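Local coordinates for protein 2,5-dihydroxypyridine 5,6-dioxygenase (Pseudomonas putida KT2440, PDB 7CUP) that catalyses the iron(II)-dependent, dioxygenolytic ring opening of 2,5-dihydroxypyridine between carbons 5 and 6, giving N-formylmaleamate in aerobic nicotinate degradation, at residues Asp257-Gly262 with Arg313-His318; Ser203-Leu208 with Ile231-Ile236; Leu217-Tyr222 with Glu246-Tyr251. All blocks are in the same frame, centred on the assembly; numbering follows the deposited sequence.

Contact 1 of 3, residues Asp257-Gly262 with Arg313-His318; sequences DPEVYG and RKTPCH. With FE (Fe (III) ion), chain G.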
loop_
_atom_site.group_PDB
_atom_site.type_symbol
_atom_site.label_atom_id
_atom_site.label_comp_id
_atom_site.label_asym_id
_atom_site.label_seq_id
_atom_site.Cartn_x
_atom_site.Cartn_y
_atom_site.Cartn_z
ATOM N N ASP A 257 12.371 17.144 -37.949
ATOM C CA ASP A 257 13.669 17.762 -37.596
ATOM C C ASP A 257 14.766 17.000 -38.316
ATOM O O ASP A 257 14.930 15.804 -38.097
ATOM C CB ASP A 257 13.924 17.739 -36.093
ATOM C CG ASP A 257 15.161 18.512 -35.651
ATOM O OD1 ASP A 257 15.918 18.996 -36.533
ATOM O OD2 ASP A 257 15.375 18.599 -34.412
ATOM N N PRO A 258 15.539 17.663 -39.202
ATOM C CA PRO A 258 16.652 16.992 -39.878
ATOM C C PRO A 258 17.793 16.539 -38.954
ATOM O O PRO A 258 18.569 15.708 -39.355
ATOM C CB PRO A 258 17.127 18.014 -40.929
ATOM C CG PRO A 258 16.536 19.342 -40.514
ATOM C CD PRO A 258 15.308 19.035 -39.681
ATOM N N GLU A 259 17.898 17.070 -37.739
ATOM C CA GLU A 259 18.989 16.661 -36.806
ATOM C C GLU A 259 18.876 15.173 -36.450
ATOM O O GLU A 259 19.922 14.566 -36.184
ATOM C CB GLU A 259 18.938 17.500 -35.540
ATOM C CG GLU A 259 19.358 18.936 -35.760
ATOM C CD GLU A 259 19.573 19.685 -34.455
ATOM O OE1 GLU A 259 20.199 20.769 -34.496
ATOM O OE2 GLU A 259 19.138 19.168 -33.387
ATOM N N VAL A 260 17.670 14.587 -36.503
ATOM C CA VAL A 260 17.408 13.176 -36.051
ATOM C C VAL A 260 18.342 12.220 -36.819
ATOM O O VAL A 260 18.759 11.200 -36.227
ATOM C CB VAL A 260 15.922 12.766 -36.173
ATOM C CG1 VAL A 260 15.004 13.780 -35.522
ATOM C CG2 VAL A 260 15.447 12.536 -37.595
ATOM N N TYR A 261 18.720 12.556 -38.066
ATOM C CA TYR A 261 19.467 11.652 -38.985
ATOM C C TYR A 261 20.973 11.703 -38.714
ATOM O O TYR A 261 21.734 10.963 -39.356
ATOM C CB TYR A 261 19.116 11.959 -40.447
ATOM C CG TYR A 261 17.646 11.837 -40.725
ATOM C CD1 TYR A 261 17.033 10.593 -40.713
ATOM C CD2 TYR A 261 16.855 12.959 -40.917
ATOM C CE1 TYR A 261 15.673 10.467 -40.924
ATOM C CE2 TYR A 261 15.484 12.857 -41.105
ATOM C CZ TYR A 261 14.893 11.603 -41.109
ATOM O OH TYR A 261 13.542 11.478 -41.275
ATOM N N GLY A 262 21.420 12.514 -37.767
ATOM C CA GLY A 262 22.862 12.622 -37.487
ATOM C C GLY A 262 23.396 11.405 -36.742
ATOM O O GLY A 262 22.773 10.993 -35.755
ATOM N N ARG A 313 23.803 19.231 -32.310
ATOM C CA ARG A 313 22.433 18.662 -32.363
ATOM C C ARG A 313 21.847 18.510 -30.948
ATOM O O ARG A 313 22.461 17.816 -30.125
ATOM C CB ARG A 313 22.530 17.356 -33.148
ATOM C CG ARG A 313 23.090 17.540 -34.556
ATOM C CD ARG A 313 22.677 16.364 -35.419
ATOM N NE ARG A 313 23.233 15.165 -34.820
ATOM C CZ ARG A 313 24.499 14.778 -34.943
ATOM N NH1 ARG A 313 25.352 15.471 -35.685
ATOM N NH2 ARG A 313 24.913 13.677 -34.338
ATOM N N LYS A 314 20.685 19.114 -30.671
ATOM C CA LYS A 314 19.961 18.895 -29.385
ATOM C C LYS A 314 18.597 18.219 -29.621
ATOM O O LYS A 314 17.755 18.265 -28.710
ATOM C CB LYS A 314 19.811 20.218 -28.632
ATOM C CG LYS A 314 18.860 21.232 -29.260
ATOM C CD LYS A 314 18.166 22.152 -28.250
ATOM C CE LYS A 314 19.052 22.628 -27.110
ATOM N NZ LYS A 314 20.360 23.149 -27.590
ATOM N N THR A 315 18.381 17.613 -30.786
ATOM C CA THR A 315 17.089 16.988 -31.191
ATOM C C THR A 315 16.730 15.898 -30.180
ATOM O O THR A 315 17.613 15.229 -29.658
ATOM C CB THR A 315 17.164 16.433 -32.619
ATOM O OG1 THR A 315 15.860 16.023 -33.019
ATOM C CG2 THR A 315 18.113 15.266 -32.746
ATOM N N PRO A 316 15.446 15.746 -29.797
ATOM C CA PRO A 316 15.059 14.739 -28.810
ATOM C C PRO A 316 15.085 13.301 -29.341
ATOM O O PRO A 316 15.198 12.393 -28.548
ATOM C CB PRO A 316 13.614 15.115 -28.481
ATOM C CG PRO A 316 13.112 15.780 -29.734
ATOM C CD PRO A 316 14.304 16.545 -30.257
ATOM N N CYS A 317 14.951 13.116 -30.655
ATOM C CA CYS A 317 14.871 11.760 -31.261
ATOM C C CYS A 317 16.217 11.031 -31.129
ATOM O O CYS A 317 17.202 11.471 -31.720
ATOM C CB CYS A 317 14.445 11.852 -32.713
ATOM S SG CYS A 317 14.233 10.236 -33.492
ATOM N N HIS A 318 16.238 9.911 -30.405
ATOM C CA HIS A 318 17.468 9.155 -30.083
ATOM C C HIS A 318 17.271 7.656 -30.351
ATOM O O HIS A 318 16.356 7.040 -29.746
ATOM C CB HIS A 318 17.836 9.436 -28.631
ATOM C CG HIS A 318 18.936 8.559 -28.161
ATOM N ND1 HIS A 318 18.740 7.575 -27.225
ATOM C CD2 HIS A 318 20.216 8.475 -28.557
ATOM C CE1 HIS A 318 19.861 6.925 -27.033
ATOM N NE2 HIS A 318 20.778 7.464 -27.831
HETATM FE FE FE G . 22.867 6.837 -28.092
HETATM O O HOH W 1 17.519 10.118 -33.941
HETATM O O HOH W 2 23.041 9.175 -27.935
HETATM O O HOH W 3 22.757 6.273 -25.850
#
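Thr315 and Asp257 make the clearest polar link between the two loops: the hydroxyl OG1 of Thr315 donates to OD2 of Asp257 over 3.0 Å, coming from above the carboxylate plane, 55° out of it. The other oxygen, OD1, accepts from the backbone N of Glu259 in a nearly straight bond (170°). That bond closes an Asx turn at the start of the 3-10 segment 258-261, and with both oxygens engaged the carboxylate has little freedom to rotate. The extended Glu259 side chain runs past Arg313 in the opposite direction and brings OE2 to the backbone N of Lys314 at 3.1 Å, a weak bond bent to 128°.

Apolar contact is tightest where CG1 of Val260 meets CB of Cys317 at 3.5 Å. Beside it, water 1 donates to both Val260 O (2.8 Å) and Cys317 O (2.6 Å). The Arg313 guanidinium lays one face over CA of Gly262, 3.6 Å above the plane, while its NE hydrogen-bonds to Gly304 O.

Beyond Cys317, His318 turns away from this interface and binds the iron through NE2 at 2.2 Å, alongside His265, Ser302, Asp320 and two waters. The contact thus ties the loop between helix 243-253 and strand 263-269 to the one entering strand 319-323, with Met252 and Tyr251 of the helix packing on Val260 and Cys317, respectively.

Contact 2 of 3, residues Ser203-Leu208 with Ile231-Ile236; sequences SAEGTL and IEKGFI
Ile231 meets the 203-208 segment through both branches of its side chain. With CG2 anti to the backbone N and CG1 anti to the carbonyl carbon (chi1 -64°), the branches diverge: CG2 reaches Ala204 O at 3.4 Å, while the longer branch runs to Leu208. Ile231 CD1 and Leu208 CD1 are 3.4 Å apart, closer than usual for two methyl groups, and the two side chains meet at a slant. Shortening Ile231 to an alanine would probably open a gap beside Leu208 CD1 and take away the methyl that lies against the Ala204 carbonyl.

Glu205 starts out pointing away, but a bend at chi2 (-82°) folds the chain back. OE1 then accepts from the backbone N of Lys233 at 3.0 Å in a fairly straight bond; the donor arrives on the anti side, 16° out of the carboxylate plane. The bond grips the first of the two central residues of the type I' turn from Glu232 to Phe235. Next to it, Gly234 N donates to Ala204 O over 2.6 Å, in the carbonyl plane and on a lone pair. Gly234 has positive phi, which favours glycine, and its CA lies 3.7 Å from CB of Ala204.

Gly206 and Ile231 form an antiparallel hydrogen-bonded pair, with Gly206 N to Ile231 O and Ile231 N to Gly206 O. At the backbone angles of Gly206 a CB would collide with the carbonyl O of Glu205, so glycine suits this corner.

The pair joins the entry to strand 207-210 with the hairpin of strands 227-232 and 235-240 in one three-stranded antiparallel sheet. Phe165 of strand 164-168 packs on Ala204, Leu208 and Ile231, and Phe299 and Phe301 of strand 299-303 touch Leu208.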
loop_
_atom_site.group_PDB
_atom_site.type_symbol
_atom_site.label_atom_id
_atom_site.label_comp_id
_atom_site.label_asym_id
_atom_site.label_seq_id
_atom_site.Cartn_x
_atom_site.Cartn_y
_atom_site.Cartn_z
ATOM N N SER A 203 31.471 14.133 -41.150
ATOM C CA SER A 203 32.568 13.286 -41.684
ATOM C C SER A 203 32.154 11.835 -41.930
ATOM O O SER A 203 32.753 11.238 -42.825
ATOM C CB SER A 203 33.722 13.340 -40.760
ATOM O OG SER A 203 33.890 14.684 -40.347
ATOM N N ALA A 204 31.254 11.246 -41.133
ATOM C CA ALA A 204 30.940 9.800 -41.247
ATOM C C ALA A 204 30.353 9.517 -42.632
ATOM O O ALA A 204 29.502 10.306 -43.085
ATOM C CB ALA A 204 30.008 9.338 -40.150
ATOM N N GLU A 205 30.754 8.384 -43.219
ATOM C CA GLU A 205 30.548 8.020 -44.650
ATOM C C GLU A 205 30.283 6.519 -44.780
ATOM O O GLU A 205 31.079 5.746 -44.228
ATOM C CB GLU A 205 31.809 8.317 -45.485
ATOM C CG GLU A 205 31.965 9.776 -45.870
ATOM C CD GLU A 205 31.160 10.207 -47.083
ATOM O OE1 GLU A 205 30.319 11.138 -46.963
ATOM O OE2 GLU A 205 31.387 9.624 -48.159
ATOM N N GLY A 206 29.270 6.140 -45.557
ATOM C CA GLY A 206 29.165 4.775 -46.114
ATOM C C GLY A 206 27.825 4.126 -45.813
ATOM O O GLY A 206 26.807 4.840 -45.815
ATOM N N THR A 207 27.839 2.820 -45.544
ATOM C CA THR A 207 26.641 1.957 -45.393
ATOM C C THR A 207 26.692 1.217 -44.047
ATOM O O THR A 207 27.721 0.557 -43.744
ATOM C CB THR A 207 26.550 0.975 -46.566
ATOM O OG1 THR A 207 26.734 1.776 -47.727
ATOM C CG2 THR A 207 25.232 0.240 -46.667
ATOM N N LEU A 208 25.609 1.325 -43.266
ATOM C CA LEU A 208 25.361 0.418 -42.121
ATOM C C LEU A 208 24.113 -0.402 -42.435
ATOM O O LEU A 208 23.064 0.196 -42.681
ATOM C CB LEU A 208 25.222 1.240 -40.838
ATOM C CG LEU A 208 26.520 1.886 -40.355
ATOM C CD1 LEU A 208 26.232 2.996 -39.353
ATOM C CD2 LEU A 208 27.499 0.851 -39.784
ATOM N N ILE A 231 24.840 6.767 -45.363
ATOM C CA ILE A 231 25.361 7.887 -44.526
ATOM C C ILE A 231 26.305 8.733 -45.389
ATOM O O ILE A 231 27.217 8.157 -46.006
ATOM C CB ILE A 231 26.063 7.315 -43.280
ATOM C CG1 ILE A 231 25.059 6.571 -42.389
ATOM C CG2 ILE A 231 26.802 8.395 -42.508
ATOM C CD1 ILE A 231 25.644 5.329 -41.766
ATOM N N GLU A 232 26.095 10.047 -45.411
ATOM C CA GLU A 232 26.976 11.012 -46.117
ATOM C C GLU A 232 27.236 12.185 -45.172
ATOM O O GLU A 232 26.252 12.766 -44.627
ATOM C CB GLU A 232 26.352 11.450 -47.447
ATOM C CG GLU A 232 26.229 10.332 -48.472
ATOM C CD GLU A 232 25.189 10.613 -49.546
ATOM O OE1 GLU A 232 25.095 11.777 -49.979
ATOM O OE2 GLU A 232 24.449 9.680 -49.917
ATOM N N LYS A 233 28.515 12.486 -44.961
ATOM C CA LYS A 233 28.961 13.647 -44.163
ATOM C C LYS A 233 28.224 13.566 -42.823
ATOM O O LYS A 233 27.523 14.527 -42.471
ATOM C CB LYS A 233 28.661 14.949 -44.909
ATOM C CG LYS A 233 29.350 15.119 -46.260
ATOM C CD LYS A 233 28.844 16.333 -47.048
ATOM C CE LYS A 233 27.467 16.124 -47.656
ATOM N NZ LYS A 233 26.670 17.373 -47.690
ATOM N N GLY A 234 28.304 12.406 -42.169
ATOM C CA GLY A 234 27.831 12.208 -40.783
ATOM C C GLY A 234 26.322 12.114 -40.636
ATOM O O GLY A 234 25.874 12.063 -39.474
ATOM N N PHE A 235 25.555 12.085 -41.728
ATOM C CA PHE A 235 24.078 11.996 -41.686
ATOM C C PHE A 235 23.561 10.794 -42.497
ATOM O O PHE A 235 24.088 10.453 -43.568
ATOM C CB PHE A 235 23.453 13.305 -42.166
ATOM C CG PHE A 235 23.500 14.407 -41.145
ATOM C CD1 PHE A 235 24.679 15.093 -40.908
ATOM C CD2 PHE A 235 22.389 14.716 -40.385
ATOM C CE1 PHE A 235 24.746 16.085 -39.944
ATOM C CE2 PHE A 235 22.447 15.737 -39.450
ATOM C CZ PHE A 235 23.626 16.413 -39.226
ATOM N N ILE A 236 22.513 10.158 -41.978
ATOM C CA ILE A 236 21.688 9.168 -42.719
ATOM C C ILE A 236 20.929 9.927 -43.810
ATOM O O ILE A 236 20.134 10.826 -43.488
ATOM C CB ILE A 236 20.744 8.399 -41.765
ATOM C CG1 ILE A 236 21.519 7.560 -40.746
ATOM C CG2 ILE A 236 19.782 7.545 -42.573
ATOM C CD1 ILE A 236 20.700 7.157 -39.522
#

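Contact 3 of 3, residues Leu217-Tyr222 with Glu246-Tyr251; sequences LPFKNY and EYLRDY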
loop_
_atom_site.group_PDB
_atom_site.type_symbol
_atom_site.label_atom_id
_atom_site.label_comp_id
_atom_site.label_asym_id
_atom_site.label_seq_id
_atom_site.Cartn_x
_atom_site.Cartn_y
_atom_site.Cartn_z
ATOM N N LEU A 217 16.854 0.162 -30.638
ATOM C CA LEU A 217 16.346 0.690 -29.352
ATOM C C LEU A 217 15.926 2.141 -29.583
ATOM O O LEU A 217 16.668 2.871 -30.221
ATOM C CB LEU A 217 17.480 0.557 -28.332
ATOM C CG LEU A 217 18.070 -0.841 -28.176
ATOM C CD1 LEU A 217 19.209 -0.824 -27.192
ATOM C CD2 LEU A 217 17.015 -1.842 -27.723
ATOM N N PRO A 218 14.771 2.632 -29.082
ATOM C CA PRO A 218 13.899 1.893 -28.150
ATOM C C PRO A 218 12.785 0.978 -28.700
ATOM O O PRO A 218 11.954 0.600 -27.912
ATOM C CB PRO A 218 13.202 3.039 -27.395
ATOM C CG PRO A 218 13.034 4.098 -28.453
ATOM C CD PRO A 218 14.277 4.003 -29.325
ATOM N N PHE A 219 12.800 0.581 -29.974
ATOM C CA PHE A 219 11.742 -0.296 -30.536
ATOM C C PHE A 219 11.834 -1.679 -29.877
ATOM O O PHE A 219 10.810 -2.343 -29.746
ATOM C CB PHE A 219 11.810 -0.450 -32.059
ATOM C CG PHE A 219 11.855 0.819 -32.883
ATOM C CD1 PHE A 219 11.511 2.047 -32.348
ATOM C CD2 PHE A 219 12.269 0.775 -34.209
ATOM C CE1 PHE A 219 11.576 3.199 -33.120
ATOM C CE2 PHE A 219 12.318 1.928 -34.986
ATOM C CZ PHE A 219 12.004 3.144 -34.425
ATOM N N LYS A 220 13.034 -2.124 -29.533
ATOM C CA LYS A 220 13.279 -3.455 -28.918
ATOM C C LYS A 220 12.715 -4.574 -29.806
ATOM O O LYS A 220 12.045 -5.460 -29.274
ATOM C CB LYS A 220 12.695 -3.484 -27.505
ATOM C CG LYS A 220 13.333 -2.475 -26.571
ATOM C CD LYS A 220 12.508 -2.110 -25.380
ATOM C CE LYS A 220 13.302 -1.272 -24.423
ATOM N NZ LYS A 220 12.424 -0.350 -23.679
ATOM N N ASN A 221 13.013 -4.534 -31.106
ATOM C CA ASN A 221 12.644 -5.584 -32.088
ATOM C C ASN A 221 13.931 -6.144 -32.643
ATOM O O ASN A 221 14.871 -5.376 -32.791
ATOM C CB ASN A 221 11.819 -5.050 -33.263
ATOM C CG ASN A 221 10.431 -4.619 -32.840
ATOM O OD1 ASN A 221 9.859 -3.655 -33.377
ATOM N ND2 ASN A 221 9.886 -5.346 -31.877
ATOM N N TYR A 222 13.961 -7.437 -32.891
ATOM C CA TYR A 222 14.941 -8.067 -33.802
ATOM C C TYR A 222 14.433 -7.853 -35.231
ATOM O O TYR A 222 13.299 -8.254 -35.516
ATOM C CB TYR A 222 15.093 -9.547 -33.472
ATOM C CG TYR A 222 15.612 -9.832 -32.090
ATOM C CD1 TYR A 222 16.967 -9.837 -31.822
ATOM C CD2 TYR A 222 14.758 -10.187 -31.060
ATOM C CE1 TYR A 222 17.462 -10.190 -30.574
ATOM C CE2 TYR A 222 15.232 -10.518 -29.802
ATOM C CZ TYR A 222 16.593 -10.508 -29.545
ATOM O OH TYR A 222 17.054 -10.818 -28.287
ATOM N N GLU A 246 10.176 1.146 -43.423
ATOM C CA GLU A 246 9.049 2.107 -43.466
ATOM C C GLU A 246 8.712 2.573 -42.038
ATOM O O GLU A 246 8.409 3.759 -41.841
ATOM C CB GLU A 246 7.824 1.438 -44.072
ATOM C CG GLU A 246 6.657 2.382 -44.241
ATOM C CD GLU A 246 5.455 1.642 -44.775
ATOM O OE1 GLU A 246 4.396 2.246 -44.884
ATOM O OE2 GLU A 246 5.589 0.446 -45.079
ATOM N N TYR A 247 8.722 1.654 -41.077
ATOM C CA TYR A 247 8.417 1.962 -39.656
ATOM C C TYR A 247 9.486 2.919 -39.129
ATOM O O TYR A 247 9.116 3.920 -38.503
ATOM C CB TYR A 247 8.306 0.688 -38.815
ATOM C CG TYR A 247 7.976 0.915 -37.359
ATOM C CD1 TYR A 247 8.954 1.278 -36.453
ATOM C CD2 TYR A 247 6.697 0.741 -36.872
ATOM C CE1 TYR A 247 8.675 1.479 -35.108
ATOM C CE2 TYR A 247 6.408 0.904 -35.525
ATOM C CZ TYR A 247 7.399 1.286 -34.639
ATOM O OH TYR A 247 7.141 1.510 -33.321
ATOM N N LEU A 248 10.764 2.627 -39.384
ATOM C CA LEU A 248 11.884 3.501 -38.944
ATOM C C LEU A 248 11.710 4.868 -39.599
ATOM O O LEU A 248 11.807 5.879 -38.879
ATOM C CB LEU A 248 13.231 2.877 -39.305
ATOM C CG LEU A 248 14.454 3.668 -38.852
ATOM C CD1 LEU A 248 14.377 4.051 -37.367
ATOM C CD2 LEU A 248 15.740 2.918 -39.165
ATOM N N ARG A 249 11.440 4.922 -40.905
ATOM C CA ARG A 249 11.340 6.230 -41.608
ATOM C C ARG A 249 10.185 7.040 -41.009
ATOM O O ARG A 249 10.341 8.239 -40.802
ATOM C CB ARG A 249 11.121 6.087 -43.118
ATOM C CG ARG A 249 12.351 5.763 -43.948
ATOM C CD ARG A 249 12.004 5.856 -45.445
ATOM N NE ARG A 249 10.908 4.968 -45.866
ATOM C CZ ARG A 249 11.050 3.708 -46.266
ATOM N NH1 ARG A 249 12.237 3.128 -46.312
ATOM N NH2 ARG A 249 9.987 3.019 -46.633
ATOM N N ASP A 250 9.049 6.408 -40.757
ATOM C CA ASP A 250 7.855 7.094 -40.217
ATOM C C ASP A 250 8.148 7.593 -38.797
ATOM O O ASP A 250 7.653 8.681 -38.414
ATOM C CB ASP A 250 6.657 6.153 -40.271
ATOM C CG ASP A 250 5.306 6.812 -40.106
ATOM O OD1 ASP A 250 4.661 7.101 -41.121
ATOM O OD2 ASP A 250 4.905 7.012 -38.965
ATOM N N TYR A 251 8.884 6.819 -38.005
ATOM C CA TYR A 251 9.189 7.201 -36.609
ATOM C C TYR A 251 10.049 8.456 -36.629
ATOM O O TYR A 251 9.727 9.441 -35.965
ATOM C CB TYR A 251 9.911 6.076 -35.877
ATOM C CG TYR A 251 10.242 6.414 -34.446
ATOM C CD1 TYR A 251 9.254 6.404 -33.470
ATOM C CD2 TYR A 251 11.528 6.764 -34.068
ATOM C CE1 TYR A 251 9.557 6.693 -32.147
ATOM C CE2 TYR A 251 11.851 7.049 -32.750
ATOM C CZ TYR A 251 10.858 7.012 -31.788
ATOM O OH TYR A 251 11.140 7.332 -30.495
#
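Phe219 projects its ring among Tyr247, Leu248 and Tyr251 on helix 243-253. Its CB carries CG anti to the carbonyl carbon (chi1 -52°), which brings the ring up against the helix although the bond from CA to CB does not itself point there. From CG onward the ring meets Tyr247: CE1 of that tyrosine stands over the centre of one face, 3.6 Å above the plane, with Phe219 CG 3.9 Å and CD1 4.0 Å from it. On one side of the ring, CD2 lies 3.8 Å from Tyr247 CE1, and CE2 beyond it also comes within 3.8 Å of Leu248 CD1, which approaches obliquely. Across the ring, CE1 sits over the centre of the Tyr251 face. At the tip, CZ reaches CD2 of Tyr251 at 3.7 Å.

Two T-shaped (edge-to-face) pairs result, in which Phe219 plays both parts. It offers a face to the edge of Tyr247, with centroids 4.9 Å apart, and an edge to the face of Tyr251, with centroids 5.0 Å apart; in each pair the planes stand at 84°. Both tyrosines hold CG anti to the backbone N, Tyr251 at chi1 -180°, and one helical turn separates them, so one ring meets the face of Phe219 and the other its edge.

This aromatic cluster fastens the turn between strands 215-216 and 221-222, which carries the cis-Pro218, to helix 243-253. Leu319 of strand 319-323 packs on Pro218, Leu248 and Tyr251. At the subunit boundary, Tyr247 OH hydrogen-bonds to Thr277 O of a neighbouring subunit, whose Leu281 touches Phe219 and Tyr251.

Overall arrangement
Contacts 2 and 3 interleave along the chain, their segments alternating, and both are complete before contact 1 begins. The centres of contacts 1 and 2 lie about 15 Å apart, as do those of 1 and 3, while the centres of 2 and 3 are about 19 Å apart and the two do not touch, their nearest atoms about 7 Å away. Contact 1 therefore bridges them: Tyr261 O probably hydrogen-bonds to Ile236 N of contact 2, and His318 O packs on Pro218 of contact 3. Helix 243-253, which follows strand 235-240, thus connects the three-stranded sheet to the 257-262 loop, which packs on the loop carrying the iron ligand His318.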